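Pyrroline-5-carboxylate reductase catalytic N-terminal domain-containing protein (PDB 4HUJ) is of unknown function but probably binds a dinucleotide cofactor of the NAD(P) type and may act as an oxidoreductase. Local coordinates at residues N149-A153 and A154-A158; P160-T164 and G165-L169; R180-A183 and E184-S188; D78-A82 and D83-L87; E137-G141 and A142-K146. One frame throughout, in Å; residues are numbered along the deposited sequence.

Contact 1 (N149-A153 and A154-A158); sequences NTLPA and AVLAA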
loop_
_atom_site.group_PDB
_atom_site.type_symbol
_atom_site.label_atom_id
_atom_site.label_comp_id
_atom_site.label_asym_id
_atom_site.label_seq_id
_atom_site.Cartn_x
_atom_site.Cartn_y
_atom_site.Cartn_z
ATOM N N ASN A 149 3.005 -1.383 -5.192
ATOM C CA ASN A 149 4.427 -1.113 -5.424
ATOM C C ASN A 149 4.780 -1.022 -6.912
ATOM O O ASN A 149 5.905 -0.685 -7.275
ATOM C CB ASN A 149 5.277 -2.217 -4.789
ATOM C CG ASN A 149 5.198 -3.520 -5.567
ATOM O OD1 ASN A 149 4.142 -4.143 -5.638
ATOM N ND2 ASN A 149 6.316 -3.929 -6.167
ATOM N N THR A 150 3.814 -1.331 -7.773
ATOM C CA THR A 150 4.122 -1.584 -9.175
ATOM C C THR A 150 4.041 -0.357 -10.070
ATOM O O THR A 150 4.656 -0.331 -11.136
ATOM C CB THR A 150 3.208 -2.668 -9.742
ATOM O OG1 THR A 150 1.857 -2.367 -9.371
ATOM C CG2 THR A 150 3.598 -4.033 -9.166
ATOM N N LEU A 151 3.277 0.646 -9.659
ATOM C CA LEU A 151 3.057 1.796 -10.519
ATOM C C LEU A 151 3.716 3.063 -9.991
ATOM O O LEU A 151 3.713 3.305 -8.784
ATOM C CB LEU A 151 1.556 2.025 -10.724
ATOM C CG LEU A 151 0.766 0.899 -11.398
ATOM C CD1 LEU A 151 -0.677 1.324 -11.545
ATOM C CD2 LEU A 151 1.368 0.534 -12.758
ATOM N N PRO A 152 4.264 3.885 -10.906
ATOM C CA PRO A 152 4.686 5.224 -10.542
ATOM C C PRO A 152 3.504 5.998 -9.963
ATOM O O PRO A 152 2.372 5.798 -10.397
ATOM C CB PRO A 152 5.094 5.850 -11.885
ATOM C CG PRO A 152 5.311 4.717 -12.798
ATOM C CD PRO A 152 4.412 3.625 -12.350
ATOM N N ALA A 153 3.783 6.875 -9.003
ATOM C CA ALA A 153 2.760 7.701 -8.375
ATOM C C ALA A 153 1.895 8.459 -9.384
ATOM O O ALA A 153 0.683 8.563 -9.201
ATOM C CB ALA A 153 3.394 8.652 -7.382
ATOM N N ALA A 154 2.505 8.967 -10.457
ATOM C CA ALA A 154 1.754 9.740 -11.454
ATOM C C ALA A 154 0.713 8.881 -12.174
ATOM O O ALA A 154 -0.345 9.379 -12.572
ATOM C CB ALA A 154 2.698 10.397 -12.456
ATOM N N VAL A 155 1.015 7.589 -12.325
ATOM C CA VAL A 155 0.075 6.643 -12.924
ATOM C C VAL A 155 -1.002 6.267 -11.899
ATOM O O VAL A 155 -2.191 6.295 -12.215
ATOM C CB VAL A 155 0.782 5.377 -13.484
ATOM C CG1 VAL A 155 -0.231 4.408 -14.105
ATOM C CG2 VAL A 155 1.830 5.760 -14.524
ATOM N N LEU A 156 -0.581 5.928 -10.678
ATOM C CA LEU A 156 -1.506 5.559 -9.606
ATOM C C LEU A 156 -2.511 6.678 -9.298
ATOM O O LEU A 156 -3.677 6.405 -9.020
ATOM C CB LEU A 156 -0.743 5.177 -8.330
ATOM C CG LEU A 156 -1.557 4.510 -7.215
ATOM C CD1 LEU A 156 -1.883 3.071 -7.584
ATOM C CD2 LEU A 156 -0.807 4.560 -5.902
ATOM N N ALA A 157 -2.049 7.928 -9.353
ATOM C CA ALA A 157 -2.883 9.088 -9.007
ATOM C C ALA A 157 -4.001 9.350 -10.014
ATOM O O ALA A 157 -5.019 9.967 -9.676
ATOM C CB ALA A 157 -2.025 10.330 -8.850
ATOM N N ALA A 158 -3.799 8.891 -11.246
ATOM C CA ALA A 158 -4.736 9.126 -12.344
ATOM C C ALA A 158 -6.020 8.309 -12.193
ATOM O O ALA A 158 -6.049 7.314 -11.466
ATOM C CB ALA A 158 -4.062 8.815 -13.668
#

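Contact 2 (P160-T164 and G165-L169); sequences PDKGT and GSRVL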
loop_
_atom_site.group_PDB
_atom_site.type_symbol
_atom_site.label_atom_id
_atom_site.label_comp_id
_atom_site.label_asym_id
_atom_site.label_seq_id
_atom_site.Cartn_x
_atom_site.Cartn_y
_atom_site.Cartn_z
ATOM N N PRO A 160 -8.292 5.516 -12.812
ATOM C CA PRO A 160 -7.991 4.174 -13.325
ATOM C C PRO A 160 -8.875 3.705 -14.482
ATOM O O PRO A 160 -8.504 2.761 -15.178
ATOM C CB PRO A 160 -8.196 3.273 -12.103
ATOM C CG PRO A 160 -9.135 4.024 -11.226
ATOM C CD PRO A 160 -8.804 5.472 -11.428
ATOM N N ASP A 161 -10.030 4.343 -14.680
ATOM C CA ASP A 161 -10.932 3.991 -15.785
ATOM C C ASP A 161 -10.565 4.752 -17.060
ATOM O O ASP A 161 -10.704 5.977 -17.117
ATOM C CB ASP A 161 -12.396 4.265 -15.402
ATOM C CG ASP A 161 -13.391 3.788 -16.463
ATOM O OD1 ASP A 161 -13.051 2.887 -17.265
ATOM O OD2 ASP A 161 -14.525 4.315 -16.491
ATOM N N LYS A 162 -10.097 4.023 -18.076
ATOM C CA LYS A 162 -9.671 4.638 -19.336
ATOM C C LYS A 162 -10.564 4.259 -20.516
ATOM O O LYS A 162 -10.072 3.932 -21.605
ATOM C CB LYS A 162 -8.206 4.313 -19.643
ATOM C CG LYS A 162 -7.236 4.810 -18.594
ATOM C CD LYS A 162 -6.132 5.649 -19.225
ATOM C CE LYS A 162 -5.036 5.975 -18.220
ATOM N NZ LYS A 162 -5.554 6.290 -16.851
ATOM N N GLY A 163 -11.876 4.307 -20.289
ATOM C CA GLY A 163 -12.862 4.017 -21.326
ATOM C C GLY A 163 -12.920 2.552 -21.704
ATOM O O GLY A 163 -13.926 1.886 -21.466
ATOM N N THR A 164 -11.843 2.058 -22.311
ATOM C CA THR A 164 -11.746 0.655 -22.703
ATOM C C THR A 164 -10.733 -0.054 -21.802
ATOM O O THR A 164 -9.720 -0.581 -22.269
ATOM C CB THR A 164 -11.382 0.498 -24.210
ATOM O OG1 THR A 164 -12.316 1.234 -25.013
ATOM C CG2 THR A 164 -11.403 -0.976 -24.653
ATOM N N GLY A 165 -11.007 -0.042 -20.500
ATOM C CA GLY A 165 -10.203 -0.800 -19.548
ATOM C C GLY A 165 -9.897 -0.082 -18.248
ATOM O O GLY A 165 -9.908 1.152 -18.180
ATOM N N SER A 166 -9.621 -0.871 -17.218
ATOM C CA SER A 166 -9.228 -0.353 -15.913
ATOM C C SER A 166 -7.760 -0.659 -15.658
ATOM O O SER A 166 -7.289 -1.752 -15.975
ATOM C CB SER A 166 -10.087 -0.967 -14.808
ATOM O OG SER A 166 -11.448 -0.603 -14.976
ATOM N N ARG A 167 -7.058 0.313 -15.084
ATOM C CA ARG A 167 -5.639 0.177 -14.753
ATOM C C ARG A 167 -5.403 -1.036 -13.853
ATOM O O ARG A 167 -6.093 -1.223 -12.852
ATOM C CB ARG A 167 -5.130 1.461 -14.085
ATOM C CG ARG A 167 -3.627 1.488 -13.763
ATOM C CD ARG A 167 -2.771 1.344 -15.031
ATOM N NE ARG A 167 -2.901 2.492 -15.937
ATOM C CZ ARG A 167 -2.750 2.431 -17.262
ATOM N NH1 ARG A 167 -2.485 1.276 -17.866
ATOM N NH2 ARG A 167 -2.874 3.530 -17.996
ATOM N N VAL A 168 -4.411 -1.850 -14.214
ATOM C CA VAL A 168 -4.130 -3.087 -13.497
ATOM C C VAL A 168 -3.198 -2.860 -12.315
ATOM O O VAL A 168 -2.143 -2.225 -12.454
ATOM C CB VAL A 168 -3.519 -4.163 -14.434
ATOM C CG1 VAL A 168 -3.025 -5.383 -13.642
ATOM C CG2 VAL A 168 -4.540 -4.582 -15.482
ATOM N N LEU A 169 -3.607 -3.389 -11.165
ATOM C CA LEU A 169 -2.737 -3.485 -9.995
ATOM C C LEU A 169 -2.544 -4.947 -9.638
ATOM O O LEU A 169 -3.486 -5.628 -9.213
ATOM C CB LEU A 169 -3.310 -2.711 -8.800
ATOM C CG LEU A 169 -3.086 -1.197 -8.787
ATOM C CD1 LEU A 169 -3.825 -0.558 -7.620
ATOM C CD2 LEU A 169 -1.599 -0.844 -8.729
HETATM O O HOH W 1 -4.101 4.896 -15.038
HETATM O O HOH W 2 -2.375 6.606 -16.413
#

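Contact 3 (R180-A183 and E184-S188); sequences RQVA and ELISS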
loop_
_atom_site.group_PDB
_atom_site.type_symbol
_atom_site.label_atom_id
_atom_site.label_comp_id
_atom_site.label_asym_id
_atom_site.label_seq_id
_atom_site.Cartn_x
_atom_site.Cartn_y
_atom_site.Cartn_z
ATOM N N ARG A 180 -7.769 -11.455 -0.936
ATOM C CA ARG A 180 -9.131 -11.133 -1.362
ATOM C C ARG A 180 -9.558 -9.751 -0.887
ATOM O O ARG A 180 -10.103 -8.971 -1.669
ATOM C CB ARG A 180 -10.123 -12.185 -0.860
ATOM C CG ARG A 180 -11.562 -11.966 -1.338
ATOM C CD ARG A 180 -12.534 -12.959 -0.690
ATOM N NE ARG A 180 -12.022 -14.333 -0.761
ATOM C CZ ARG A 180 -11.691 -15.079 0.294
ATOM N NH1 ARG A 180 -11.832 -14.610 1.528
ATOM N NH2 ARG A 180 -11.227 -16.306 0.112
ATOM N N GLN A 181 -9.296 -9.459 0.388
ATOM C CA GLN A 181 -9.696 -8.194 1.004
ATOM C C GLN A 181 -8.996 -7.025 0.333
ATOM O O GLN A 181 -9.607 -5.985 0.083
ATOM C CB GLN A 181 -9.410 -8.193 2.507
ATOM C CG GLN A 181 -10.326 -9.107 3.314
ATOM C CD GLN A 181 -10.143 -8.940 4.809
ATOM O OE1 GLN A 181 -10.356 -7.854 5.357
ATOM N NE2 GLN A 181 -9.751 -10.016 5.480
ATOM N N VAL A 182 -7.712 -7.199 0.029
ATOM C CA VAL A 182 -6.972 -6.158 -0.686
ATOM C C VAL A 182 -7.431 -6.039 -2.146
ATOM O O VAL A 182 -7.530 -4.925 -2.675
ATOM C CB VAL A 182 -5.442 -6.365 -0.569
ATOM C CG1 VAL A 182 -4.680 -5.309 -1.365
ATOM C CG2 VAL A 182 -5.034 -6.331 0.894
ATOM N N ALA A 183 -7.741 -7.172 -2.784
ATOM C CA ALA A 183 -8.328 -7.148 -4.131
ATOM C C ALA A 183 -9.648 -6.373 -4.133
ATOM O O ALA A 183 -9.927 -5.613 -5.062
ATOM C CB ALA A 183 -8.532 -8.562 -4.674
ATOM N N GLU A 184 -10.443 -6.575 -3.085
ATOM C CA GLU A 184 -11.706 -5.855 -2.892
ATOM C C GLU A 184 -11.482 -4.345 -2.820
ATOM O O GLU A 184 -12.211 -3.575 -3.448
ATOM C CB GLU A 184 -12.419 -6.350 -1.627
ATOM C CG GLU A 184 -13.225 -7.632 -1.826
ATOM C CD GLU A 184 -13.654 -8.308 -0.518
ATOM O OE1 GLU A 184 -13.815 -7.619 0.516
ATOM O OE2 GLU A 184 -13.844 -9.546 -0.531
ATOM N N LEU A 185 -10.458 -3.933 -2.072
ATOM C CA LEU A 185 -10.102 -2.518 -1.973
ATOM C C LEU A 185 -9.698 -1.979 -3.336
ATOM O O LEU A 185 -10.151 -0.907 -3.745
ATOM C CB LEU A 185 -8.962 -2.303 -0.968
ATOM C CG LEU A 185 -8.314 -0.910 -0.980
ATOM C CD1 LEU A 185 -9.312 0.180 -0.600
ATOM C CD2 LEU A 185 -7.104 -0.870 -0.072
ATOM N N ILE A 186 -8.841 -2.733 -4.026
ATOM C CA ILE A 186 -8.335 -2.343 -5.342
ATOM C C ILE A 186 -9.477 -2.136 -6.338
ATOM O O ILE A 186 -9.513 -1.129 -7.052
ATOM C CB ILE A 186 -7.283 -3.362 -5.858
ATOM C CG1 ILE A 186 -5.982 -3.207 -5.054
ATOM C CG2 ILE A 186 -7.027 -3.185 -7.358
ATOM C CD1 ILE A 186 -4.975 -4.361 -5.211
ATOM N N SER A 187 -10.416 -3.082 -6.358
ATOM C CA SER A 187 -11.600 -2.996 -7.220
ATOM C C SER A 187 -12.466 -1.793 -6.874
ATOM O O SER A 187 -12.960 -1.097 -7.769
ATOM C CB SER A 187 -12.433 -4.279 -7.115
ATOM O OG SER A 187 -11.791 -5.349 -7.782
ATOM N N SER A 188 -12.629 -1.548 -5.577
ATOM C CA SER A 188 -13.428 -0.426 -5.085
ATOM C C SER A 188 -12.810 0.917 -5.445
ATOM O O SER A 188 -13.524 1.891 -5.664
ATOM C CB SER A 188 -13.635 -0.526 -3.574
ATOM O OG SER A 188 -14.494 -1.607 -3.265
#

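Contact 4 (D78-A82 and D83-L87); sequences DALQA and DVVIL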
loop_
_atom_site.group_PDB
_atom_site.type_symbol
_atom_site.label_atom_id
_atom_site.label_comp_id
_atom_site.label_asym_id
_atom_site.label_seq_id
_atom_site.Cartn_x
_atom_site.Cartn_y
_atom_site.Cartn_z
ATOM N N ASP A 78 -2.231 5.875 16.017
ATOM C CA ASP A 78 -3.633 5.618 15.727
ATOM C C ASP A 78 -3.816 4.929 14.371
ATOM O O ASP A 78 -4.568 3.960 14.266
ATOM C CB ASP A 78 -4.445 6.916 15.813
ATOM C CG ASP A 78 -4.432 7.519 17.217
ATOM O OD1 ASP A 78 -4.472 6.749 18.205
ATOM O OD2 ASP A 78 -4.382 8.762 17.336
ATOM N N ALA A 79 -3.118 5.425 13.349
ATOM C CA ALA A 79 -3.177 4.849 12.003
ATOM C C ALA A 79 -2.723 3.395 11.950
ATOM O O ALA A 79 -3.288 2.594 11.204
ATOM C CB ALA A 79 -2.367 5.689 11.023
ATOM N N LEU A 80 -1.712 3.060 12.749
ATOM C CA LEU A 80 -1.163 1.701 12.787
ATOM C C LEU A 80 -2.113 0.674 13.414
ATOM O O LEU A 80 -1.805 -0.518 13.450
ATOM C CB LEU A 80 0.195 1.687 13.506
ATOM C CG LEU A 80 1.369 2.382 12.810
ATOM C CD1 LEU A 80 2.614 2.353 13.693
ATOM C CD2 LEU A 80 1.653 1.750 11.455
ATOM N N GLN A 81 -3.263 1.141 13.898
ATOM C CA GLN A 81 -4.266 0.261 14.501
ATOM C C GLN A 81 -5.366 -0.178 13.525
ATOM O O GLN A 81 -6.224 -0.994 13.880
ATOM C CB GLN A 81 -4.891 0.930 15.731
ATOM C CG GLN A 81 -3.936 1.083 16.909
ATOM C CD GLN A 81 -4.607 1.693 18.127
ATOM O OE1 GLN A 81 -5.597 1.166 18.636
ATOM N NE2 GLN A 81 -4.062 2.809 18.608
ATOM N N ALA A 82 -5.338 0.350 12.300
ATOM C CA ALA A 82 -6.378 0.067 11.305
ATOM C C ALA A 82 -6.427 -1.390 10.849
ATOM O O ALA A 82 -5.451 -2.136 10.993
ATOM C CB ALA A 82 -6.235 0.997 10.101
ATOM N N ASP A 83 -7.575 -1.787 10.302
ATOM C CA ASP A 83 -7.774 -3.147 9.807
ATOM C C ASP A 83 -6.788 -3.455 8.695
ATOM O O ASP A 83 -6.239 -4.560 8.627
ATOM C CB ASP A 83 -9.195 -3.326 9.267
ATOM C CG ASP A 83 -10.257 -3.238 10.352
ATOM O OD1 ASP A 83 -9.941 -3.503 11.531
ATOM O OD2 ASP A 83 -11.413 -2.915 10.008
ATOM N N VAL A 84 -6.585 -2.466 7.823
ATOM C CA VAL A 84 -5.692 -2.590 6.676
ATOM C C VAL A 84 -4.729 -1.405 6.688
ATOM O O VAL A 84 -5.151 -0.242 6.589
ATOM C CB VAL A 84 -6.476 -2.645 5.346
ATOM C CG1 VAL A 84 -5.528 -2.730 4.158
ATOM C CG2 VAL A 84 -7.429 -3.839 5.333
ATOM N N VAL A 85 -3.443 -1.715 6.818
ATOM C CA VAL A 85 -2.406 -0.695 6.958
ATOM C C VAL A 85 -1.500 -0.771 5.737
ATOM O O VAL A 85 -0.831 -1.780 5.519
ATOM C CB VAL A 85 -1.598 -0.873 8.270
ATOM C CG1 VAL A 85 -0.438 0.131 8.353
ATOM C CG2 VAL A 85 -2.507 -0.711 9.492
ATOM N N ILE A 86 -1.495 0.303 4.953
ATOM C CA ILE A 86 -0.755 0.351 3.694
ATOM C C ILE A 86 0.555 1.080 3.922
ATOM O O ILE A 86 0.562 2.274 4.222
ATOM C CB ILE A 86 -1.563 1.059 2.580
ATOM C CG1 ILE A 86 -2.916 0.363 2.378
ATOM C CG2 ILE A 86 -0.761 1.064 1.269
ATOM C CD1 ILE A 86 -3.889 1.136 1.499
ATOM N N LEU A 87 1.657 0.352 3.783
ATOM C CA LEU A 87 2.982 0.923 4.002
ATOM C C LEU A 87 3.507 1.510 2.700
ATOM O O LEU A 87 4.092 0.805 1.869
ATOM C CB LEU A 87 3.946 -0.128 4.565
ATOM C CG LEU A 87 3.615 -0.700 5.949
ATOM C CD1 LEU A 87 4.564 -1.840 6.273
ATOM C CD2 LEU A 87 3.679 0.369 7.047
#

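Contact 5 (E137-G141 and A142-K146); sequences ELVPG and AKVVK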
loop_
_atom_site.group_PDB
_atom_site.type_symbol
_atom_site.label_atom_id
_atom_site.label_comp_id
_atom_site.label_asym_id
_atom_site.label_seq_id
_atom_site.Cartn_x
_atom_site.Cartn_y
_atom_site.Cartn_z
ATOM N N GLU A 137 8.345 -10.305 8.525
ATOM C CA GLU A 137 8.984 -10.656 9.798
ATOM C C GLU A 137 8.972 -9.508 10.807
ATOM O O GLU A 137 9.011 -9.742 12.022
ATOM C CB GLU A 137 10.410 -11.153 9.564
ATOM C CG GLU A 137 10.454 -12.565 9.013
ATOM C CD GLU A 137 11.847 -13.032 8.657
ATOM O OE1 GLU A 137 12.786 -12.206 8.616
ATOM O OE2 GLU A 137 12.001 -14.246 8.410
ATOM N N LEU A 138 8.906 -8.276 10.301
ATOM C CA LEU A 138 8.826 -7.079 11.143
ATOM C C LEU A 138 7.411 -6.809 11.664
ATOM O O LEU A 138 7.222 -5.979 12.557
ATOM C CB LEU A 138 9.343 -5.845 10.388
ATOM C CG LEU A 138 10.788 -5.848 9.889
ATOM C CD1 LEU A 138 11.004 -4.682 8.938
ATOM C CD2 LEU A 138 11.785 -5.808 11.049
ATOM N N VAL A 139 6.422 -7.500 11.095
ATOM C CA VAL A 139 5.033 -7.391 11.551
ATOM C C VAL A 139 4.425 -8.764 11.906
ATOM O O VAL A 139 3.445 -9.193 11.286
ATOM C CB VAL A 139 4.127 -6.618 10.535
ATOM C CG1 VAL A 139 4.465 -5.138 10.530
ATOM C CG2 VAL A 139 4.247 -7.198 9.126
ATOM N N PRO A 140 5.002 -9.460 12.913
ATOM C CA PRO A 140 4.492 -10.791 13.257
ATOM C C PRO A 140 3.029 -10.725 13.679
ATOM O O PRO A 140 2.620 -9.793 14.381
ATOM C CB PRO A 140 5.375 -11.212 14.440
ATOM C CG PRO A 140 5.827 -9.927 15.042
ATOM C CD PRO A 140 6.034 -9.015 13.869
ATOM N N GLY A 141 2.241 -11.693 13.226
ATOM C CA GLY A 141 0.817 -11.688 13.502
ATOM C C GLY A 141 -0.001 -11.073 12.382
ATOM O O GLY A 141 -1.169 -11.411 12.218
ATOM N N ALA A 142 0.606 -10.168 11.611
ATOM C CA ALA A 142 -0.086 -9.528 10.493
ATOM C C ALA A 142 -0.147 -10.454 9.288
ATOM O O ALA A 142 0.768 -11.248 9.058
ATOM C CB ALA A 142 0.603 -8.224 10.108
ATOM N N LYS A 143 -1.236 -10.360 8.532
ATOM C CA LYS A 143 -1.307 -10.991 7.220
ATOM C C LYS A 143 -0.838 -9.946 6.202
ATOM O O LYS A 143 -1.436 -8.880 6.082
ATOM C CB LYS A 143 -2.727 -11.476 6.922
ATOM C CG LYS A 143 -3.131 -12.723 7.718
ATOM C CD LYS A 143 -4.591 -13.103 7.485
ATOM C CE LYS A 143 -4.974 -14.280 8.369
ATOM N NZ LYS A 143 -6.435 -14.608 8.319
ATOM N N VAL A 144 0.257 -10.247 5.506
ATOM C CA VAL A 144 0.882 -9.282 4.597
ATOM C C VAL A 144 0.475 -9.528 3.147
ATOM O O VAL A 144 0.475 -10.665 2.678
ATOM C CB VAL A 144 2.430 -9.282 4.735
ATOM C CG1 VAL A 144 3.092 -8.354 3.699
ATOM C CG2 VAL A 144 2.833 -8.862 6.151
ATOM N N VAL A 145 0.105 -8.449 2.460
ATOM C CA VAL A 145 -0.185 -8.482 1.023
ATOM C C VAL A 145 0.791 -7.525 0.348
ATOM O O VAL A 145 0.987 -6.414 0.829
ATOM C CB VAL A 145 -1.639 -8.043 0.729
ATOM C CG1 VAL A 145 -1.907 -7.959 -0.783
ATOM C CG2 VAL A 145 -2.630 -8.986 1.387
ATOM N N LYS A 146 1.397 -7.958 -0.759
ATOM C CA LYS A 146 2.269 -7.092 -1.559
ATOM C C LYS A 146 1.421 -6.456 -2.657
ATOM O O LYS A 146 0.879 -7.157 -3.508
ATOM C CB LYS A 146 3.417 -7.913 -2.170
ATOM C CG LYS A 146 4.479 -7.080 -2.898
ATOM C CD LYS A 146 5.541 -7.977 -3.516
ATOM C CE LYS A 146 6.627 -7.156 -4.209
ATOM N NZ LYS A 146 7.446 -6.429 -3.192
#

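Contact 1 (N149-A153 and A154-A158)
Val155 meets Leu151 and Pro152 with a different methyl for each, at the first turn of helix 153-156. Its CG2 rests on the proline ring, 4.0 Å from Pro152 CD and about as far from the ring's CG; the two side chains lie alongside each other and point the same way. Its CG1 meets the end of Leu151 instead, 4.0 Å from Leu151 CD1, and here the side chains cross at about a right angle. The valine torsion explains the split: CG1 stands opposite the backbone N (chi1 -180°), which places CG2 beside that nitrogen, next to the proline ring. Leu156 CD1 approaches the same Leu151 CD1 more distantly, at 4.5 Å.

The backbone of the same residues starts the helix. Pro152 occupies the N-cap position, and its carbonyl oxygen receives a nearly straight bond from Leu156 N (3.0 Å, 171° at the hydrogen), with a weak second one from Val155 N. One residue further on, Ala157 N donates to Ala153 O at 2.8 Å, the donor tilted somewhat out of the carbonyl plane.

The short helix packs on two larger elements. Ala153, Leu156 and Ala157 pack on helix 32-44, whose start overlaps a glycine-rich sequence consistent with a Rossmann-type nucleotide-binding turn, and Ala157 O accepts a hydrogen bond from Arg41. Leu151 and Val155 turn instead to Arg167 on strand 166-173, while Thr150 and Leu151 pack on Leu169 of that strand.

Contact 2 (P160-T164 and G165-L169)
Two backbone hydrogen bonds join Pro160 and Lys162 to the start of strand 166-173. Lys162 N donates to Gly165 O (2.9 Å, 168° at the hydrogen), and Arg167 N donates to Pro160 O at 2.8 Å. They flank the single bridge between Asp161 and Ser166, a non-hydrogen-bonded antiparallel pair, so the loop doubles back on the strand as a short hairpin-like turn. Within the turn Thr164 N bonds to Lys162 O, while Gly163 and Gly165 both have positive phi.

Further out, Lys162 and Arg167 reach across the turn. The lysine bends at chi2 (-127°) and chi4, bringing CE obliquely to within 3.3 Å of Arg167 NH2. The two cationic ends are also near one another, and water is placed between them: one molecule accepts from Lys162 NZ at 2.7 Å and, in the guanidinium plane at its edge, from Arg167 NE. A second water makes weak bonds to Lys162 NZ and Arg167 NH2.

Both side chains also touch Leu218 of strand 218-219. Closer to the backbone, Pro160 CB meets Arg167 CB at 4.1 Å.

Contact 3 (R180-A183 and E184-S188)
Arg180 and Glu184, one helical turn apart, run side by side and point the same way, yet their charged atoms do not pair. Glu184 CG lies beside its own backbone N and the chain is extended beyond it, which brings OE2 to 3.4 Å from Arg180 CG. The arginine starts extended and then bends at chi3 (-48°), carrying its guanidinium away from the carboxylate: Arg180 NE remains 5.1 Å from Glu184 OE2, and the two planes are 34° apart.

On the buried side Ile186 CD1 comes within 4.0 Å of Val182 CG1, while its CG1, set opposite the carbonyl carbon, lies 3.3 Å from Val182 O. That oxygen takes the regular helical bond from Ile186 N (2.9 Å, 163° at the hydrogen). These residues face the sheet, Val182 on strand 108-111 and Ile186 on strand 166-173, as in a beta-alpha-beta unit.

At the C-terminal end Ser188 OG folds back to Glu184 O (3.0 Å), which Ser188 N reaches from the opposite face. Ser187 OG bonds weakly to Ala183 O. This implies a helix held by regular backbone bonds, serine hydroxyls adding donors near its end, with a probably modest attraction between Arg180 and Glu184.

Contact 4 (D78-A82 and D83-L87)
Val85 packs against Leu80 and Ala82 where helix 76-79 turns into strand 84-88, its two methyls meeting different partners. CG2 faces the turn: it lies 3.6 Å from Ala82 O and 3.8 Å from Ala79 O, and meets Ala82 CB at 4.1 Å. CG1, opposite the backbone N (chi1 175°), is thereby turned toward the end of Leu80 and reaches its CD2 at 4.1 Å. The leucine starts by pointing away from the strand, but its end comes back to the valine, and the two side chains cross at a slant.

This packed corner follows a type I turn from Ala79 to Ala82, closed by Ala82 N bonding to Ala79 O at 3.2 Å. Around it Leu80 is covered by Val101, Trp104 and Ile97, while Ala82 and Val85 touch strand 26-30.

The outer side is looser. Gln81 is exposed and points away, its NE2 bonding back to Lys77 O, and Asp83 is partly exposed, although its backbone N is held by Thr25 OG1. Val84 and Val85 then pair with strands 26-30 and 108-111 respectively, so the corner delivers the chain into the parallel sheet, consistent with the helix-to-strand return of a Rossmann-type fold.

Contact 5 (E137-G141 and A142-K146)
Val139 touches both Ala142 and Val144 across a tight reversal of the chain. Its CG2 is the shared contact: it lies 3.7 Å from Val144 CG2 and 3.9 Å from Ala142 CB, and the two valines cross at about a right angle. With CG1 opposite the carbonyl carbon (chi1 -71°), CG2 falls between the backbone N and that carbon, the sterically crowded position, and is aimed at the strand. Val144 contributes the methyl beside its own backbone N, its CG1 standing opposite that nitrogen.

The reversal is a type II turn from Val139 to Ala142, closed by Ala142 N donating to Val139 O at 3.0 Å with 154° at the hydrogen. Gly141 has the positive phi (96°) usual at the third position of such a turn. In the fold this is the return from helix 131-138 to strand 143-147 in a beta-alpha-beta unit that starts at strand 108-111.

Further out, Trp104 packs on both Val139 and Ala142, and Val98 of helix 94-98 covers Val139. Val144 is backed by Thr132 and Ser136 of the preceding helix. Lys143 points away and forms a salt bridge with Asp177, while its backbone and that of Val145 pair with strand 108-111.

How the contacts relate
From the N terminus, contact 4 comes first, turning helix 76-79 into strand 84-88; contact 5 repeats such a return at strand 143-147. Contact 1 follows after a gap of two residues and opens helix 153-156, then contact 2 reverses the chain into strand 166-173, and contact 3 lies along helix 176-188. All five are in series, so none nests in or crosses another. Space brings them together: Leu151 CD1 packs on Leu169 CD2 (3.7 Å) between contacts 1 and 2. The helix of contact 3 touches contacts 2, 4 and 5 through Leu169, Ile86 and Val145, joining strand 166-173, which runs antiparallel to 143-147, to the parallel strands.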